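Local coordinates for protein monopolin complex subunit CSM1 (Candida glabrata, PDB 6MJC) that forms part of the monopolin complex and binds a segment of the kinetochore protein Dsn1, probably helping to recruit monopolin to the kinetochore, at residues G30-T35 against E64-P69; T35-K40 against M44-G49. One frame throughout, in Å; residues are numbered along the deposited sequence.

Contact 1: residues G30-T35 against E64-P69; sequences GLWFDT and EVIYVP
With CG of Trp32 anti to its own carbonyl carbon (chi1 -63°), the indole swings across the sheet until its six-membered ring meets Ile66; in Ile66 a chi1 of -54° sets CG2 anti to the backbone N and sends the CG1 arm beside it. The two side chains meet obliquely. Trp32 CH2 comes within 3.8 Å of Ile66 CB and lies 4.0 Å from Ile66 CG1, while Trp32 CZ3 sits 4.0 Å from Ile66 CG2. The indole therefore touches the root of the isoleucine and both its branches, while CD1 turns off from the ring. Val68 adds a lighter touch, its CG2 standing at the ring edge, near the plane, 4.5 Å from Trp32 CZ3. In this antiparallel meander, strands 30-37 and 63-69 are second neighbours flanking strand 44-52, and the 8.8 Å between CA of Trp32 and CA of Ile66 is the span that the indole bridges. Its other dealings hold it in place: NE1 hydrogen-bonds to Thr29 OG1, and the ring meets that of Tyr25 with the planes nearly parallel. On the bound peptide, acidic character meets Trp32 and Val68, and an apolar side chain meets Ile66.

Contact 2: residues T35-K40 against M44-G49; sequences TSQGSK and MDYKLG
Tyr46 and Thr35 face each other as a hydrogen-bonded pair, Thr35 N donating to Tyr46 O at 2.7 Å and Tyr46 N to Thr35 O at 2.9 Å. The tyrosine side chain shows how such a pair is elaborated. From CB, which packs beside strand 63-69, CG takes the position between the backbone N and the carbonyl carbon (chi1 58°), leaning the ring over towards strand 30-37. There CD1 and CE1 pass by Thr35 CB, which forms a CH-pi contact over one face, 18° off the ring normal and 4.0 Å from the centroid of the Tyr46 ring. CE2 comes 3.8 Å from Gln37 CB, and CZ lies 3.9 Å from Thr35 CG2. At the tip, Tyr46 OH donates a 2.6 Å hydrogen bond to Gln37 OE1, brought to the ring edge by the extended glutamine chain; amide and ring planes stand 58° apart. Thr35 OG1, buried here, has no partner in the model. On the other face of the sheet, Ser36 CB is 3.4 Å from Asp45 OD1, which accepts from a water that also bonds weakly to Thr35 O, while Asp45 OD2 is salt-bridged to Arg74. Gln37 and Met44 exchange two further backbone bonds. Such alternating pairs mark any antiparallel ladder; the short turn joining strands 30-37 and 44-52 makes this one a beta hairpin.

Contacts 1 and 2, whose centres lie about 11 Å apart, lie on one sheet and use both of its faces. They share Thr35, and strand 44-52 joins them: Val68 N lies 2.8 Å from Lys47 O and Ile66 O 2.7 Å from Gly49 N, both probable hydrogen bonds that seat strand 63-69 beside the hairpin. Gly49 lies beneath the indole, its CA 3.3 Å from Trp32 CE3. Trp32, Ile66 and Val68 of contact 1, together with Lys47, pack against the bound peptide, whose charged side chains lie at long, weak range from Lys47 and Glu64. Tyr46 and Gln37 of contact 2 occupy the reverse face, towards helix 101-113.

Contact 1: residues G30-T35 against E64-P69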
ATOM      1  N   GLY A  30      -0.676   3.607 -13.497  1.00 57.81           N
ATOM      2  CA  GLY A  30      -0.857   4.659 -12.511  1.00 59.09           C
ATOM      3  C   GLY A  30       0.439   4.965 -11.774  1.00 56.05           C
ATOM      4  O   GLY A  30       1.526   4.760 -12.296  1.00 55.14           O
ATOM      5  N   LEU A  31       0.288   5.474 -10.562  1.00 47.13           N
ATOM      6  CA  LEU A  31       1.386   5.979  -9.753  1.00 41.70           C
ATOM      7  C   LEU A  31       1.573   5.045  -8.582  1.00 50.68           C
ATOM      8  O   LEU A  31       0.599   4.734  -7.887  1.00 45.78           O
ATOM      9  CB  LEU A  31       1.094   7.403  -9.270  1.00 48.28           C
ATOM     10  CG  LEU A  31       2.083   7.927  -8.240  1.00 57.66           C
ATOM     11  CD1 LEU A  31       3.474   8.048  -8.795  1.00 77.00           C
ATOM     12  CD2 LEU A  31       1.584   9.291  -7.716  1.00 80.98           C
ATOM     13  N   TRP A  32       2.805   4.547  -8.409  1.00 49.99           N
ATOM     14  CA  TRP A  32       3.112   3.492  -7.466  1.00 42.38           C
ATOM     15  C   TRP A  32       4.244   3.920  -6.564  1.00 43.96           C
ATOM     16  O   TRP A  32       5.165   4.614  -6.999  1.00 49.14           O
ATOM     17  CB  TRP A  32       3.521   2.162  -8.182  1.00 41.29           C
ATOM     18  CG  TRP A  32       2.438   1.586  -9.002  1.00 41.27           C
ATOM     19  CD1 TRP A  32       2.012   2.020 -10.242  1.00 43.31           C
ATOM     20  CD2 TRP A  32       1.613   0.500  -8.651  1.00 40.14           C
ATOM     21  NE1 TRP A  32       0.985   1.240 -10.683  1.00 46.30           N
ATOM     22  CE2 TRP A  32       0.708   0.298  -9.725  1.00 41.27           C
ATOM     23  CE3 TRP A  32       1.522  -0.318  -7.522  1.00 42.76           C
ATOM     24  CZ2 TRP A  32      -0.245  -0.721  -9.719  1.00 44.11           C
ATOM     25  CZ3 TRP A  32       0.562  -1.330  -7.516  1.00 41.02           C
ATOM     26  CH2 TRP A  32      -0.309  -1.515  -8.603  1.00 45.41           C
ATOM     27  N   PHE A  33       4.207   3.469  -5.301  1.00 40.87           N
ATOM     28  CA  PHE A  33       5.372   3.724  -4.466  1.00 40.75           C
ATOM     29  C   PHE A  33       5.529   2.715  -3.348  1.00 45.65           C
ATOM     30  O   PHE A  33       4.553   2.155  -2.856  1.00 46.62           O
ATOM     31  CB  PHE A  33       5.353   5.103  -3.849  1.00 52.13           C
ATOM     32  CG  PHE A  33       4.089   5.456  -3.162  1.00 47.68           C
ATOM     33  CD1 PHE A  33       3.062   6.023  -3.885  1.00 62.37           C
ATOM     34  CD2 PHE A  33       3.928   5.276  -1.806  1.00 60.71           C
ATOM     35  CE1 PHE A  33       1.892   6.392  -3.283  1.00 63.70           C
ATOM     36  CE2 PHE A  33       2.745   5.672  -1.176  1.00 62.79           C
ATOM     37  CZ  PHE A  33       1.727   6.219  -1.920  1.00 54.18           C
ATOM     38  N   ASP A  34       6.782   2.487  -2.966  1.00 42.07           N
ATOM     39  CA  ASP A  34       7.115   1.551  -1.901  1.00 42.09           C
ATOM     40  C   ASP A  34       7.114   2.339  -0.602  1.00 43.64           C
ATOM     41  O   ASP A  34       7.593   3.475  -0.567  1.00 49.79           O
ATOM     42  CB  ASP A  34       8.494   0.938  -2.090  1.00 56.22           C
ATOM     43  CG  ASP A  34       8.474  -0.282  -2.957  1.00 58.63           C
ATOM     44  OD1 ASP A  34       7.430  -0.591  -3.560  1.00 55.08           O
ATOM     45  OD2 ASP A  34       9.524  -0.941  -3.028  1.00 76.62           O
ATOM     46  N   THR A  35       6.603   1.733   0.461  1.00 47.56           N
ATOM     47  CA  THR A  35       6.402   2.424   1.724  1.00 49.74           C
ATOM     48  C   THR A  35       6.854   1.507   2.847  1.00 48.26           C
ATOM     49  O   THR A  35       6.686   0.282   2.773  1.00 46.00           O
ATOM     50  CB  THR A  35       4.922   2.753   1.964  1.00 50.95           C
ATOM     51  OG1 THR A  35       4.360   3.354   0.800  1.00 60.38           O
ATOM     52  CG2 THR A  35       4.773   3.709   3.126  1.00 65.12           C
ATOM     53  N   GLU A  64      -8.647   3.614  -8.178  1.00 67.79           N
ATOM     54  CA  GLU A  64      -8.615   2.688  -7.055  1.00 48.23           C
ATOM     55  C   GLU A  64      -7.221   2.671  -6.438  1.00 43.94           C
ATOM     56  O   GLU A  64      -6.232   3.067  -7.067  1.00 49.03           O
ATOM     57  CB  GLU A  64      -9.002   1.258  -7.513  1.00 51.34           C
ATOM     58  CG  GLU A  64      -7.931   0.535  -8.315  1.00 61.75           C
ATOM     59  CD  GLU A  64      -8.358  -0.890  -8.748  1.00 79.62           C
ATOM     60  OE1 GLU A  64      -9.300  -1.470  -8.149  1.00 74.94           O
ATOM     61  OE2 GLU A  64      -7.737  -1.418  -9.694  1.00 80.02           O
ATOM     62  N   VAL A  65      -7.143   2.192  -5.201  1.00 42.45           N
ATOM     63  CA  VAL A  65      -5.858   1.955  -4.557  1.00 38.69           C
ATOM     64  C   VAL A  65      -5.552   0.461  -4.539  1.00 39.75           C
ATOM     65  O   VAL A  65      -6.394  -0.371  -4.173  1.00 40.79           O
ATOM     66  CB  VAL A  65      -5.825   2.507  -3.126  1.00 39.63           C
ATOM     67  CG1 VAL A  65      -4.431   2.310  -2.543  1.00 47.31           C
ATOM     68  CG2 VAL A  65      -6.167   3.990  -3.049  1.00 40.50           C
ATOM     69  N   ILE A  66      -4.329   0.121  -4.908  1.00 39.17           N
ATOM     70  CA  ILE A  66      -3.821  -1.252  -4.817  1.00 38.69           C
ATOM     71  C   ILE A  66      -2.812  -1.294  -3.665  1.00 38.31           C
ATOM     72  O   ILE A  66      -1.840  -0.540  -3.662  1.00 41.29           O
ATOM     73  CB  ILE A  66      -3.158  -1.729  -6.129  1.00 38.19           C
ATOM     74  CG1 ILE A  66      -4.074  -1.573  -7.359  1.00 40.33           C
ATOM     75  CG2 ILE A  66      -2.644  -3.211  -5.951  1.00 44.30           C
ATOM     76  CD1 ILE A  66      -5.407  -2.342  -7.408  1.00 43.65           C
ATOM     77  N   TYR A  67      -2.960  -2.275  -2.770  1.00 37.18           N
ATOM     78  CA  TYR A  67      -2.066  -2.477  -1.632  1.00 33.75           C
ATOM     79  C   TYR A  67      -1.364  -3.804  -1.811  1.00 34.67           C
ATOM     80  O   TYR A  67      -2.018  -4.819  -2.005  1.00 33.94           O
ATOM     81  CB  TYR A  67      -2.827  -2.494  -0.291  1.00 41.89           C
ATOM     82  CG  TYR A  67      -2.103  -3.165   0.891  1.00 36.84           C
ATOM     83  CD1 TYR A  67      -1.216  -2.457   1.692  1.00 39.06           C
ATOM     84  CD2 TYR A  67      -2.369  -4.465   1.237  1.00 37.04           C
ATOM     85  CE1 TYR A  67      -0.603  -3.058   2.777  1.00 36.82           C
ATOM     86  CE2 TYR A  67      -1.737  -5.073   2.346  1.00 35.80           C
ATOM     87  CZ  TYR A  67      -0.827  -4.371   3.071  1.00 34.76           C
ATOM     88  OH  TYR A  67      -0.215  -4.917   4.169  1.00 37.06           O
ATOM     89  N   VAL A  68      -0.039  -3.795  -1.754  1.00 34.44           N
ATOM     90  CA  VAL A  68       0.759  -5.009  -1.959  1.00 36.58           C
ATOM     91  C   VAL A  68       1.663  -5.213  -0.748  1.00 37.14           C
ATOM     92  O   VAL A  68       2.599  -4.430  -0.522  1.00 34.76           O
ATOM     93  CB  VAL A  68       1.626  -4.901  -3.220  1.00 37.78           C
ATOM     94  CG1 VAL A  68       2.380  -6.263  -3.476  1.00 40.12           C
ATOM     95  CG2 VAL A  68       0.843  -4.540  -4.418  1.00 39.09           C
ATOM     96  N   PRO A  69       1.430  -6.212   0.095  1.00 35.18           N
ATOM     97  CA  PRO A  69       2.343  -6.414   1.224  1.00 35.69           C
ATOM     98  C   PRO A  69       3.691  -6.961   0.757  1.00 35.03           C
ATOM     99  O   PRO A  69       3.747  -7.851  -0.081  1.00 36.72           O
ATOM    100  CB  PRO A  69       1.581  -7.418   2.095  1.00 36.44           C
ATOM    101  CG  PRO A  69       0.761  -8.211   1.152  1.00 38.48           C
ATOM    102  CD  PRO A  69       0.378  -7.241   0.022  1.00 37.48           C
TER

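Contact 2: residues T35-K40 against M44-G49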
ATOM      1  N   THR A  35       6.603   1.733   0.461  1.00 47.56           N
ATOM      2  CA  THR A  35       6.402   2.424   1.724  1.00 49.74           C
ATOM      3  C   THR A  35       6.854   1.507   2.847  1.00 48.26           C
ATOM      4  O   THR A  35       6.686   0.282   2.773  1.00 46.00           O
ATOM      5  CB  THR A  35       4.922   2.753   1.964  1.00 50.95           C
ATOM      6  OG1 THR A  35       4.360   3.354   0.800  1.00 60.38           O
ATOM      7  CG2 THR A  35       4.773   3.709   3.126  1.00 65.12           C
ATOM      8  N   SER A  36       7.424   2.114   3.870  1.00 46.82           N
ATOM      9  CA  SER A  36       7.683   1.513   5.163  1.00 49.25           C
ATOM     10  C   SER A  36       6.865   2.288   6.180  1.00 52.71           C
ATOM     11  O   SER A  36       6.900   3.525   6.199  1.00 56.40           O
ATOM     12  CB  SER A  36       9.189   1.567   5.469  1.00 59.94           C
ATOM     13  OG  SER A  36       9.448   1.083   6.759  1.00 88.87           O
ATOM     14  N   GLN A  37       6.103   1.580   6.991  1.00 57.25           N
ATOM     15  CA  GLN A  37       5.288   2.224   8.009  1.00 55.12           C
ATOM     16  C   GLN A  37       5.539   1.565   9.350  1.00 63.66           C
ATOM     17  O   GLN A  37       5.765   0.351   9.416  1.00 52.69           O
ATOM     18  CB  GLN A  37       3.807   2.135   7.664  1.00 46.07           C
ATOM     19  CG  GLN A  37       2.986   2.976   8.533  1.00 47.94           C
ATOM     20  CD  GLN A  37       1.544   3.033   8.174  1.00 45.30           C
ATOM     21  OE1 GLN A  37       1.144   2.748   7.066  1.00 45.99           O
ATOM     22  NE2 GLN A  37       0.741   3.423   9.136  1.00 52.34           N
ATOM     23  N   GLY A  38       5.537   2.362  10.411  1.00 67.02           N
ATOM     24  CA  GLY A  38       5.608   1.843  11.763  1.00 88.03           C
ATOM     25  C   GLY A  38       6.876   2.277  12.471  1.00 95.24           C
ATOM     26  O   GLY A  38       7.838   2.747  11.870  1.00 74.66           O
ATOM     27  N   SER A  39       6.849   2.098  13.790  1.00134.99           N
ATOM     28  CA  SER A  39       7.856   2.612  14.682  1.00155.24           C
ATOM     29  C   SER A  39       8.696   1.449  15.219  1.00133.20           C
ATOM     30  O   SER A  39       8.850   0.416  14.528  1.00 92.24           O
ATOM     31  CB  SER A  39       7.144   3.429  15.759  1.00179.75           C
ATOM     32  OG  SER A  39       6.250   2.599  16.465  1.00181.67           O
ATOM     33  N   LYS A  40       9.215   1.604  16.436  1.00131.98           N
ATOM     34  CA  LYS A  40       9.971   0.532  17.059  1.00127.74           C
ATOM     35  C   LYS A  40       9.121  -0.722  17.194  1.00153.13           C
ATOM     36  O   LYS A  40       9.611  -1.833  16.966  1.00171.89           O
ATOM     37  CB  LYS A  40      10.485   0.979  18.428  1.00106.23           C
ATOM     38  N   MET A  44       6.081  -2.544   8.853  1.00 50.62           N
ATOM     39  CA  MET A  44       5.515  -3.207   7.697  1.00 45.07           C
ATOM     40  C   MET A  44       5.925  -2.461   6.437  1.00 48.36           C
ATOM     41  O   MET A  44       5.828  -1.225   6.379  1.00 47.95           O
ATOM     42  CB  MET A  44       4.001  -3.257   7.826  1.00 48.94           C
ATOM     43  CG  MET A  44       3.311  -3.938   6.692  1.00 52.97           C
ATOM     44  SD  MET A  44       3.580  -5.732   6.812  1.00 49.04           S
ATOM     45  CE  MET A  44       2.860  -6.115   5.254  1.00 48.04           C
ATOM     46  N   ASP A  45       6.444  -3.209   5.471  1.00 43.33           N
ATOM     47  CA  ASP A  45       6.722  -2.676   4.156  1.00 39.51           C
ATOM     48  C   ASP A  45       5.597  -3.067   3.212  1.00 41.31           C
ATOM     49  O   ASP A  45       5.093  -4.205   3.228  1.00 42.00           O
ATOM     50  CB  ASP A  45       8.076  -3.156   3.609  1.00 48.68           C
ATOM     51  CG  ASP A  45       9.260  -2.451   4.241  1.00 53.21           C
ATOM     52  OD1 ASP A  45       9.616  -1.334   3.816  1.00 53.66           O
ATOM     53  OD2 ASP A  45       9.861  -3.033   5.150  1.00 53.22           O
ATOM     54  N   TYR A  46       5.198  -2.118   2.386  1.00 37.17           N
ATOM     55  CA  TYR A  46       4.161  -2.374   1.392  1.00 39.81           C
ATOM     56  C   TYR A  46       4.317  -1.399   0.241  1.00 39.02           C
ATOM     57  O   TYR A  46       4.962  -0.353   0.355  1.00 44.20           O
ATOM     58  CB  TYR A  46       2.748  -2.279   2.002  1.00 38.70           C
ATOM     59  CG  TYR A  46       2.376  -0.954   2.658  1.00 37.12           C
ATOM     60  CD1 TYR A  46       1.755   0.042   1.921  1.00 40.13           C
ATOM     61  CD2 TYR A  46       2.603  -0.724   3.997  1.00 38.90           C
ATOM     62  CE1 TYR A  46       1.392   1.280   2.515  1.00 36.36           C
ATOM     63  CE2 TYR A  46       2.252   0.512   4.603  1.00 39.08           C
ATOM     64  CZ  TYR A  46       1.641   1.486   3.857  1.00 38.75           C
ATOM     65  OH  TYR A  46       1.257   2.694   4.424  1.00 40.43           O
ATOM     66  N   LYS A  47       3.670  -1.734  -0.857  1.00 35.79           N
ATOM     67  CA  LYS A  47       3.599  -0.888  -2.043  1.00 38.25           C
ATOM     68  C   LYS A  47       2.152  -0.458  -2.215  1.00 41.66           C
ATOM     69  O   LYS A  47       1.253  -1.273  -2.027  1.00 38.38           O
ATOM     70  CB  LYS A  47       4.094  -1.712  -3.236  1.00 42.56           C
ATOM     71  CG  LYS A  47       4.225  -1.004  -4.547  1.00 48.77           C
ATOM     72  CD  LYS A  47       4.712  -2.091  -5.547  1.00 57.39           C
ATOM     73  CE  LYS A  47       4.740  -1.533  -6.927  1.00 60.37           C
ATOM     74  NZ  LYS A  47       5.095  -2.605  -7.857  1.00 49.76           N
ATOM     75  N   LEU A  48       1.923   0.830  -2.494  1.00 39.15           N
ATOM     76  CA  LEU A  48       0.609   1.345  -2.862  1.00 34.89           C
ATOM     77  C   LEU A  48       0.618   1.697  -4.341  1.00 39.79           C
ATOM     78  O   LEU A  48       1.566   2.315  -4.845  1.00 44.86           O
ATOM     79  CB  LEU A  48       0.241   2.594  -2.058  1.00 39.50           C
ATOM     80  CG  LEU A  48      -0.120   2.371  -0.589  1.00 41.21           C
ATOM     81  CD1 LEU A  48      -0.608   3.656  -0.052  1.00 42.12           C
ATOM     82  CD2 LEU A  48      -1.153   1.257  -0.401  1.00 40.14           C
ATOM     83  N   GLY A  49      -0.465   1.370  -5.008  1.00 37.63           N
ATOM     84  CA  GLY A  49      -0.703   1.833  -6.352  1.00 41.39           C
ATOM     85  C   GLY A  49      -1.956   2.670  -6.450  1.00 48.71           C
ATOM     86  O   GLY A  49      -3.009   2.272  -5.953  1.00 44.51           O
TER
HETATM   87  O   HOH W   1       9.066  -0.579   1.482  1.00 57.69           O